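Local atomic coordinates of 14-3-3 protein (Cryptosporidium parvum, PDB entry 3EFZ), a protein that belongs to the 14-3-3 family and probably binds phosphoserine-containing segments of partner proteins in cell signalling. Residues 170-173 and 174-178; 204-207 and 208-212; 215-218 and 219-222; 249-252 and 253-256. One frame throughout, in Å; residues are numbered along the deposited sequence.

Contact 1: 170-173 and 174-178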
loop_
_atom_site.group_PDB
_atom_site.type_symbol
_atom_site.label_atom_id
_atom_site.label_comp_id
_atom_site.label_asym_id
_atom_site.label_seq_id
_atom_site.Cartn_x
_atom_site.Cartn_y
_atom_site.Cartn_z
ATOM N N GLN B 170 25.279 5.205 -2.367
ATOM C CA GLN B 170 24.836 4.491 -1.154
ATOM C C GLN B 170 24.106 3.194 -1.469
ATOM O O GLN B 170 24.209 2.246 -0.703
ATOM C CB GLN B 170 23.924 5.344 -0.246
ATOM C CG GLN B 170 24.563 6.546 0.459
ATOM C CD GLN B 170 23.551 7.337 1.305
ATOM O OE1 GLN B 170 23.063 6.851 2.332
ATOM N NE2 GLN B 170 23.246 8.564 0.880
ATOM N N ALA B 171 23.334 3.170 -2.569
ATOM C CA ALA B 171 22.646 1.940 -3.023
ATOM C C ALA B 171 23.616 0.855 -3.475
ATOM O O ALA B 171 23.430 -0.323 -3.161
ATOM C CB ALA B 171 21.640 2.249 -4.156
ATOM N N VAL B 172 24.625 1.255 -4.254
ATOM C CA VAL B 172 25.745 0.377 -4.618
ATOM C C VAL B 172 26.375 -0.289 -3.373
ATOM O O VAL B 172 26.426 -1.514 -3.281
ATOM C CB VAL B 172 26.793 1.145 -5.459
ATOM C CG1 VAL B 172 28.100 0.344 -5.614
ATOM C CG2 VAL B 172 26.211 1.473 -6.812
ATOM N N GLU B 173 26.835 0.522 -2.425
ATOM C CA GLU B 173 27.361 0.045 -1.144
ATOM C C GLU B 173 26.486 -1.048 -0.504
ATOM O O GLU B 173 26.992 -2.116 -0.144
ATOM C CB GLU B 173 27.418 1.187 -0.129
ATOM C CG GLU B 173 28.209 2.426 -0.486
ATOM C CD GLU B 173 28.132 3.465 0.647
ATOM O OE1 GLU B 173 27.950 4.682 0.349
ATOM O OE2 GLU B 173 28.250 3.056 1.840
ATOM N N PHE B 174 25.187 -0.748 -0.342
ATOM C CA PHE B 174 24.235 -1.644 0.343
ATOM C C PHE B 174 24.048 -2.968 -0.374
ATOM O O PHE B 174 24.023 -4.010 0.270
ATOM C CB PHE B 174 22.864 -0.966 0.587
ATOM C CG PHE B 174 22.883 0.116 1.667
ATOM C CD1 PHE B 174 22.067 1.244 1.561
ATOM C CD2 PHE B 174 23.725 0.004 2.774
ATOM C CE1 PHE B 174 22.071 2.243 2.555
ATOM C CE2 PHE B 174 23.750 0.987 3.775
ATOM C CZ PHE B 174 22.923 2.112 3.668
ATOM N N TYR B 175 23.906 -2.912 -1.699
ATOM C CA TYR B 175 23.790 -4.105 -2.531
ATOM C C TYR B 175 25.039 -4.961 -2.455
ATOM O O TYR B 175 24.946 -6.162 -2.316
ATOM C CB TYR B 175 23.517 -3.739 -4.001
ATOM C CG TYR B 175 22.110 -3.255 -4.245
ATOM C CD1 TYR B 175 21.034 -3.884 -3.629
ATOM C CD2 TYR B 175 21.845 -2.173 -5.110
ATOM C CE1 TYR B 175 19.719 -3.447 -3.833
ATOM C CE2 TYR B 175 20.526 -1.736 -5.333
ATOM C CZ TYR B 175 19.471 -2.379 -4.682
ATOM O OH TYR B 175 18.166 -1.988 -4.868
ATOM N N GLU B 176 26.209 -4.342 -2.546
ATOM C CA GLU B 176 27.447 -5.101 -2.492
ATOM C C GLU B 176 27.690 -5.699 -1.112
ATOM O O GLU B 176 28.205 -6.809 -1.019
ATOM C CB GLU B 176 28.635 -4.277 -2.995
ATOM C CG GLU B 176 28.609 -4.169 -4.518
ATOM C CD GLU B 176 29.719 -3.327 -5.088
ATOM O OE1 GLU B 176 30.521 -2.756 -4.303
ATOM O OE2 GLU B 176 29.793 -3.236 -6.338
ATOM N N ASP B 177 27.274 -4.980 -0.063
ATOM C CA ASP B 177 27.387 -5.459 1.321
ATOM C C ASP B 177 26.473 -6.661 1.559
ATOM O O ASP B 177 26.911 -7.695 2.063
ATOM C CB ASP B 177 27.090 -4.317 2.327
ATOM C CG ASP B 177 27.295 -4.734 3.788
ATOM O OD1 ASP B 177 26.777 -4.034 4.683
ATOM O OD2 ASP B 177 27.974 -5.750 4.048
ATOM N N ALA B 178 25.218 -6.524 1.155
ATOM C CA ALA B 178 24.231 -7.611 1.224
ATOM C C ALA B 178 24.671 -8.840 0.408
ATOM O O ALA B 178 24.629 -9.959 0.904
ATOM C CB ALA B 178 22.861 -7.111 0.766
#
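The rings of Phe174 and Tyr175 each lean obliquely on the carbonyl oxygen four residues earlier in the same helix. CD1 of Phe174 lies 3.3 Å from O of Gln170, and CD2 of Tyr175 lies 3.1 Å from O of Ala171. CE2 of Tyr175 also reaches CB of Ala171 at 4.3 Å. In both aromatic residues CG stands beside the backbone N (chi1 -72° and -74°), which brings the ring back over the previous turn. The same two oxygens take the backbone N-H groups, with Phe174 N 3.2 Å from Gln170 O and Tyr175 N 3.0 Å from Ala171 O. In each case the residue that bonds to the oxygen also lays its ring against it. The ladder continues from Glu176 N to Val172 O (2.9 Å) and from Asp177 N to Glu173 O (2.9 Å).

Val172 and Glu176 run side by side and point the same way. CG1 of Val172 is 4.0 Å from OE2 of Glu176, and that carboxylate is hydrogen-bonded to Tyr202. The hydroxyl of Tyr175 is hydrogen-bonded to Asp150 and Arg153. Arg153 is predicted to contact the phosphoserine of a partner, so Tyr175 probably acts as a second-shell support. Helix 161-185 packs here on two neighbours: Ala171 and Gln170 touch Met152 of helix 138-158, while Val172 and Tyr175 touch Leu205 of helix 193-207.

Contact 2: 204-207 and 208-212; sequences ILKY and DLLGN
Leu205 packs on Leu209 and Leu210, and Lys206 on Leu210, where helix 193-207 ends and the chain turns toward helix 213-228. The motif is a helix C-terminus followed by a type I beta turn, Asp208 to Gly211, and then an N-cap at Asn212.

Three backbone bonds tie the turn to the helix. Asp208 N gives a regular helical bond to Ile204 O, 2.9 Å long. The next two span more residues: Leu210 N reaches Leu205 O at 2.9 Å, and Asn212 N reaches Lys206 O at 2.9 Å. The spans widen from four residues to five and six as the chain leaves the helical path. Gly211 closes the turn through its N to Asp208 O, at a positive phi (61°), which glycine adopts readily.

Apolar contacts centre on Leu205. CD1 of Leu205 meets CB of Leu209 at 3.9 Å, and these two side chains cross at about a right angle. CG of Leu205 also meets CD1 of Leu210 at 3.9 Å. That same methyl of Leu210 lies 4.0 Å from CG of Lys206, so one methyl touches both helix residues.

The polar ends of Lys206 and Asn212 have partners outside residues 204-212. The ammonium of Lys206 makes cation-pi contacts with Tyr202 and Phe219. OD1 of Asn212 caps Gly215 N.

The ring of Tyr207, with CG anti to its own nitrogen (chi1 -174°), presents its edge to the next peptide. There CD2 of Tyr207 lies 3.5 Å from N of Asp208, near the ring plane.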
loop_
_atom_site.group_PDB
_atom_site.type_symbol
_atom_site.label_atom_id
_atom_site.label_comp_id
_atom_site.label_asym_id
_atom_site.label_seq_id
_atom_site.Cartn_x
_atom_site.Cartn_y
_atom_site.Cartn_z
ATOM N N ILE B 204 18.963 -3.944 -11.719
ATOM C CA ILE B 204 18.047 -2.831 -12.020
ATOM C C ILE B 204 18.720 -1.457 -11.827
ATOM O O ILE B 204 18.573 -0.552 -12.684
ATOM C CB ILE B 204 16.729 -2.934 -11.208
ATOM C CG1 ILE B 204 15.936 -4.181 -11.617
ATOM C CG2 ILE B 204 15.875 -1.677 -11.391
ATOM C CD1 ILE B 204 14.795 -4.529 -10.654
ATOM N N LEU B 205 19.478 -1.318 -10.734
ATOM C CA LEU B 205 20.239 -0.100 -10.459
ATOM C C LEU B 205 21.244 0.191 -11.563
ATOM O O LEU B 205 21.352 1.343 -12.007
ATOM C CB LEU B 205 20.972 -0.193 -9.114
ATOM C CG LEU B 205 21.760 1.016 -8.594
ATOM C CD1 LEU B 205 20.817 2.148 -8.126
ATOM C CD2 LEU B 205 22.680 0.574 -7.449
ATOM N N LYS B 206 21.960 -0.849 -11.996
ATOM C CA LYS B 206 22.950 -0.750 -13.065
ATOM C C LYS B 206 22.320 -0.375 -14.401
ATOM O O LYS B 206 22.833 0.495 -15.116
ATOM C CB LYS B 206 23.713 -2.074 -13.239
ATOM C CG LYS B 206 24.658 -2.449 -12.106
ATOM C CD LYS B 206 25.151 -3.879 -12.309
ATOM C CE LYS B 206 25.964 -4.360 -11.119
ATOM N NZ LYS B 206 27.376 -3.906 -11.130
ATOM N N TYR B 207 21.228 -1.055 -14.736
ATOM C CA TYR B 207 20.526 -0.825 -15.983
ATOM C C TYR B 207 19.977 0.595 -16.041
ATOM O O TYR B 207 20.325 1.351 -16.938
ATOM C CB TYR B 207 19.410 -1.866 -16.183
ATOM C CG TYR B 207 18.704 -1.797 -17.531
ATOM C CD1 TYR B 207 18.988 -2.720 -18.541
ATOM C CD2 TYR B 207 17.741 -0.811 -17.789
ATOM C CE1 TYR B 207 18.327 -2.660 -19.777
ATOM C CE2 TYR B 207 17.088 -0.738 -19.011
ATOM C CZ TYR B 207 17.381 -1.664 -20.002
ATOM O OH TYR B 207 16.727 -1.580 -21.211
ATOM N N ASP B 208 19.136 0.957 -15.079
ATOM C CA ASP B 208 18.440 2.235 -15.142
ATOM C C ASP B 208 19.327 3.380 -14.628
ATOM O O ASP B 208 19.985 4.065 -15.438
ATOM C CB ASP B 208 17.089 2.158 -14.415
ATOM C CG ASP B 208 16.183 3.334 -14.732
ATOM O OD1 ASP B 208 16.631 4.264 -15.447
ATOM O OD2 ASP B 208 15.016 3.334 -14.261
ATOM N N LEU B 209 19.383 3.539 -13.302
ATOM C CA LEU B 209 20.065 4.658 -12.647
ATOM C C LEU B 209 21.536 4.876 -13.024
ATOM O O LEU B 209 21.976 6.015 -13.156
ATOM C CB LEU B 209 19.939 4.560 -11.120
ATOM C CG LEU B 209 18.666 5.007 -10.388
ATOM C CD1 LEU B 209 18.135 6.334 -10.933
ATOM C CD2 LEU B 209 17.592 3.926 -10.394
ATOM N N LEU B 210 22.288 3.789 -13.168
ATOM C CA LEU B 210 23.711 3.873 -13.497
ATOM C C LEU B 210 23.942 4.054 -15.001
ATOM O O LEU B 210 25.061 4.351 -15.432
ATOM C CB LEU B 210 24.478 2.652 -12.946
ATOM C CG LEU B 210 24.781 2.704 -11.437
ATOM C CD1 LEU B 210 24.945 1.321 -10.812
ATOM C CD2 LEU B 210 26.015 3.560 -11.177
ATOM N N GLY B 211 22.872 3.891 -15.781
ATOM C CA GLY B 211 22.907 4.073 -17.234
ATOM C C GLY B 211 23.863 3.128 -17.935
ATOM O O GLY B 211 24.513 3.514 -18.912
ATOM N N ASN B 212 23.944 1.889 -17.442
ATOM C CA ASN B 212 24.880 0.895 -17.975
ATOM C C ASN B 212 24.167 -0.434 -18.283
ATOM O O ASN B 212 24.374 -1.426 -17.583
ATOM C CB ASN B 212 26.046 0.704 -16.984
ATOM C CG ASN B 212 27.113 -0.271 -17.477
ATOM O OD1 ASN B 212 27.178 -0.630 -18.664
ATOM N ND2 ASN B 212 27.969 -0.699 -16.556
#

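Contact 3: 215-218 and 219-222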
loop_
_atom_site.group_PDB
_atom_site.type_symbol
_atom_site.label_atom_id
_atom_site.label_comp_id
_atom_site.label_asym_id
_atom_site.label_seq_id
_atom_site.Cartn_x
_atom_site.Cartn_y
_atom_site.Cartn_z
ATOM N N GLY B 215 26.546 -3.534 -18.954
ATOM C CA GLY B 215 27.149 -3.947 -17.686
ATOM C C GLY B 215 26.135 -4.688 -16.831
ATOM O O GLY B 215 26.464 -5.686 -16.186
ATOM N N ALA B 216 24.896 -4.193 -16.854
ATOM C CA ALA B 216 23.760 -4.815 -16.169
ATOM C C ALA B 216 23.477 -6.238 -16.679
ATOM O O ALA B 216 23.280 -7.169 -15.883
ATOM C CB ALA B 216 22.510 -3.940 -16.320
ATOM N N MET B 217 23.449 -6.405 -17.997
ATOM C CA MET B 217 23.126 -7.698 -18.576
ATOM C C MET B 217 24.234 -8.729 -18.432
ATOM O O MET B 217 23.944 -9.901 -18.184
ATOM C CB MET B 217 22.635 -7.559 -20.011
ATOM C CG MET B 217 21.105 -7.656 -20.134
ATOM S SD MET B 217 20.082 -6.484 -19.193
ATOM C CE MET B 217 19.651 -7.357 -17.686
ATOM N N LYS B 218 25.489 -8.298 -18.547
ATOM C CA LYS B 218 26.628 -9.164 -18.223
ATOM C C LYS B 218 26.579 -9.620 -16.759
ATOM O O LYS B 218 26.851 -10.786 -16.448
ATOM C CB LYS B 218 27.947 -8.443 -18.499
ATOM C CG LYS B 218 28.346 -8.417 -19.954
ATOM C CD LYS B 218 29.616 -7.613 -20.152
ATOM C CE LYS B 218 29.942 -7.462 -21.635
ATOM N NZ LYS B 218 30.966 -6.404 -21.851
ATOM N N PHE B 219 26.228 -8.694 -15.869
ATOM C CA PHE B 219 26.107 -8.975 -14.437
ATOM C C PHE B 219 25.039 -10.046 -14.197
ATOM O O PHE B 219 25.268 -11.009 -13.455
ATOM C CB PHE B 219 25.805 -7.679 -13.658
ATOM C CG PHE B 219 25.864 -7.833 -12.158
ATOM C CD1 PHE B 219 24.688 -7.891 -11.408
ATOM C CD2 PHE B 219 27.091 -7.930 -11.493
ATOM C CE1 PHE B 219 24.720 -8.036 -10.000
ATOM C CE2 PHE B 219 27.143 -8.083 -10.087
ATOM C CZ PHE B 219 25.947 -8.135 -9.341
ATOM N N ALA B 220 23.890 -9.869 -14.851
ATOM C CA ALA B 220 22.777 -10.818 -14.796
ATOM C C ALA B 220 23.122 -12.172 -15.415
ATOM O O ALA B 220 22.821 -13.203 -14.818
ATOM C CB ALA B 220 21.530 -10.230 -15.460
ATOM N N ASN B 221 23.741 -12.158 -16.603
ATOM C CA ASN B 221 24.233 -13.362 -17.268
ATOM C C ASN B 221 25.158 -14.167 -16.363
ATOM O O ASN B 221 24.977 -15.370 -16.195
ATOM C CB ASN B 221 24.988 -13.005 -18.563
ATOM C CG ASN B 221 24.110 -13.075 -19.812
ATOM O OD1 ASN B 221 22.992 -13.594 -19.777
ATOM N ND2 ASN B 221 24.630 -12.561 -20.932
ATOM N N ARG B 222 26.152 -13.489 -15.800
ATOM C CA ARG B 222 27.103 -14.081 -14.860
ATOM C C ARG B 222 26.447 -14.879 -13.737
ATOM O O ARG B 222 26.882 -15.988 -13.423
ATOM C CB ARG B 222 27.917 -12.973 -14.206
ATOM C CG ARG B 222 29.307 -12.886 -14.662
ATOM C CD ARG B 222 30.115 -12.388 -13.511
ATOM N NE ARG B 222 30.090 -10.941 -13.370
ATOM C CZ ARG B 222 30.162 -10.313 -12.203
ATOM N NH1 ARG B 222 30.222 -11.000 -11.062
ATOM N NH2 ARG B 222 30.150 -8.991 -12.175
#
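Met217 reaches one turn up its helix to Ala220, by way of a bent side chain. CB leaves the backbone pointing away from residues 219-222, and chi1 (-101°) lies off the staggered positions. CG packs on Trp255 and the backbone of Val252 in helix 239-256. SD then meets the ring of Tyr207. Bends at chi2 (58°) and chi3 (-95°) fold the chain over, so CE comes back to CB of Ala220 at 4.1 Å. The methionine is buried and touches both helix 193-207 and helix 239-256.

Asn221 packs against the carbonyl oxygen of the same methionine. Its N bonds to Met217 O at 2.8 Å, and its CB lies 3.3 Å from that oxygen. Regular helical bonds flank this one. Phe219 N meets Gly215 O at 3.0 Å, Ala220 N meets Ala216 O at 3.0 Å, and Arg222 N meets Lys218 O at 2.9 Å.

The side chain of Phe219 meets the earlier turn through CB, 3.3 Å from Gly215 O. The ring leads away from residues 215-218 and makes a T-shaped stack with Tyr202. Helix 213-228 therefore has two packed flanks here. Ala216 and Phe219 face helix 193-207, touching Tyr207 and Thr203 respectively, while Ala220 and Asn221 touch Val252 of helix 239-256.

Contact 4: 249-252 and 253-256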
loop_
_atom_site.group_PDB
_atom_site.type_symbol
_atom_site.label_atom_id
_atom_site.label_comp_id
_atom_site.label_asym_id
_atom_site.label_seq_id
_atom_site.Cartn_x
_atom_site.Cartn_y
_atom_site.Cartn_z
ATOM N N ARG B 249 16.678 -14.006 -16.928
ATOM C CA ARG B 249 16.807 -14.491 -18.304
ATOM C C ARG B 249 15.978 -13.682 -19.298
ATOM O O ARG B 249 16.478 -13.313 -20.360
ATOM C CB ARG B 249 16.426 -15.967 -18.400
ATOM C CG ARG B 249 17.518 -16.908 -17.960
ATOM C CD ARG B 249 17.130 -18.352 -18.251
ATOM N NE ARG B 249 18.285 -19.248 -18.222
ATOM C CZ ARG B 249 18.602 -20.052 -17.204
ATOM N NH1 ARG B 249 17.854 -20.082 -16.105
ATOM N NH2 ARG B 249 19.675 -20.834 -17.291
ATOM N N ASP B 250 14.718 -13.424 -18.948
ATOM C CA ASP B 250 13.812 -12.632 -19.776
ATOM C C ASP B 250 14.372 -11.246 -20.058
ATOM O O ASP B 250 14.234 -10.721 -21.164
ATOM C CB ASP B 250 12.441 -12.494 -19.107
ATOM C CG ASP B 250 11.658 -13.797 -19.089
ATOM O OD1 ASP B 250 12.116 -14.792 -19.692
ATOM O OD2 ASP B 250 10.574 -13.825 -18.464
ATOM N N ASN B 251 15.006 -10.657 -19.051
ATOM C CA ASN B 251 15.544 -9.315 -19.189
ATOM C C ASN B 251 16.800 -9.235 -20.050
ATOM O O ASN B 251 16.955 -8.285 -20.820
ATOM C CB ASN B 251 15.758 -8.676 -17.824
ATOM C CG ASN B 251 14.490 -8.092 -17.269
ATOM O OD1 ASN B 251 14.243 -6.901 -17.409
ATOM N ND2 ASN B 251 13.658 -8.929 -16.666
ATOM N N VAL B 252 17.683 -10.226 -19.926
ATOM C CA VAL B 252 18.882 -10.286 -20.768
ATOM C C VAL B 252 18.514 -10.491 -22.242
ATOM O O VAL B 252 19.109 -9.856 -23.120
ATOM C CB VAL B 252 19.908 -11.367 -20.314
ATOM C CG1 VAL B 252 21.164 -11.285 -21.154
ATOM C CG2 VAL B 252 20.288 -11.181 -18.863
ATOM N N SER B 253 17.529 -11.356 -22.502
ATOM C CA SER B 253 17.124 -11.689 -23.877
ATOM C C SER B 253 16.474 -10.509 -24.600
ATOM O O SER B 253 16.777 -10.262 -25.765
ATOM C CB SER B 253 16.215 -12.925 -23.917
ATOM O OG SER B 253 14.848 -12.566 -23.821
ATOM N N GLN B 254 15.592 -9.786 -23.904
ATOM C CA GLN B 254 14.996 -8.549 -24.430
ATOM C C GLN B 254 16.064 -7.517 -24.807
ATOM O O GLN B 254 15.931 -6.810 -25.815
ATOM C CB GLN B 254 14.020 -7.940 -23.421
ATOM C CG GLN B 254 12.678 -8.652 -23.330
ATOM C CD GLN B 254 11.941 -8.363 -22.023
ATOM O OE1 GLN B 254 12.408 -7.589 -21.184
ATOM N NE2 GLN B 254 10.782 -8.995 -21.847
ATOM N N TRP B 255 17.116 -7.440 -23.994
ATOM C CA TRP B 255 18.272 -6.590 -24.277
ATOM C C TRP B 255 19.102 -7.136 -25.452
ATOM O O TRP B 255 19.507 -6.378 -26.340
ATOM C CB TRP B 255 19.133 -6.425 -23.015
ATOM C CG TRP B 255 20.497 -5.855 -23.269
ATOM C CD1 TRP B 255 21.682 -6.532 -23.256
ATOM C CD2 TRP B 255 20.815 -4.493 -23.588
ATOM N NE1 TRP B 255 22.720 -5.679 -23.542
ATOM C CE2 TRP B 255 22.218 -4.421 -23.752
ATOM C CE3 TRP B 255 20.053 -3.327 -23.754
ATOM C CZ2 TRP B 255 22.878 -3.225 -24.073
ATOM C CZ3 TRP B 255 20.709 -2.137 -24.076
ATOM C CH2 TRP B 255 22.110 -2.097 -24.230
ATOM N N GLU B 256 19.337 -8.449 -25.446
ATOM C CA GLU B 256 20.079 -9.132 -26.510
ATOM C C GLU B 256 19.348 -9.080 -27.857
ATOM O O GLU B 256 19.984 -9.094 -28.915
ATOM C CB GLU B 256 20.364 -10.588 -26.121
ATOM C CG GLU B 256 21.548 -10.771 -25.167
ATOM C CD GLU B 256 21.843 -12.234 -24.846
ATOM O OE1 GLU B 256 21.295 -13.129 -25.527
ATOM O OE2 GLU B 256 22.629 -12.490 -23.910
#
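Val252 and Glu256 meet one helical turn apart, their side chains crossing at a slant. CG1 of Val252 lies 3.3 Å from OE2 of Glu256, a close approach of a methyl to a carboxylate oxygen. The extended glutamate also rests on the backbone, with its CG 3.3 Å from Val252 O. The same oxygen accepts Glu256 N at 2.7 Å.

A second centre is Asp250 O, which takes two donors on one face of its plane. Gln254 N is 3.2 Å away, and the hydroxyl OG of Ser253 gives a bond of 3.3 Å. The hydroxyl comes from 39° above the carbonyl plane, at a C=O...O angle of 118°. The side-chain amide of Gln254 lays its face against this oxygen, with CD 3.4 Å from Asp250 O.

Further out, salt bridges hold the charged ends: Arg249 to Glu228, and Asp250 to Lys246. ND2 of Asn251 is hydrogen-bonded to Ile247 O. Trp255, with CG anti to its backbone nitrogen (chi1 166°), carries its ring to Pro213 and Met217.

This is ordinary alpha-helical packing in helix 239-256 of the all-helical 14-3-3 fold, marked by the familiar bond of a helical serine hydroxyl to the carbonyl three residues back.

The four contacts follow one another along four successive helices and the loop between two of them. Contact 1 touches contact 2 through Leu205, whose CD2 lies 3.7 Å from CG2 of Val172. Contact 2 touches contact 3 where CB of Lys206 meets CB of Ala216 at 3.8 Å. Contacts 3 and 4 have centres about 10 Å apart, and OD1 of Asn221 comes within 3.3 Å of CG1 of Val252. The predicted phosphoserine site lies closest to contacts 1 and 2: the side chains of Tyr175 and Ile204 are about 3 and 4 Å from that of Arg153. Those of Ala216 and Asn251 are about 11 Å from it.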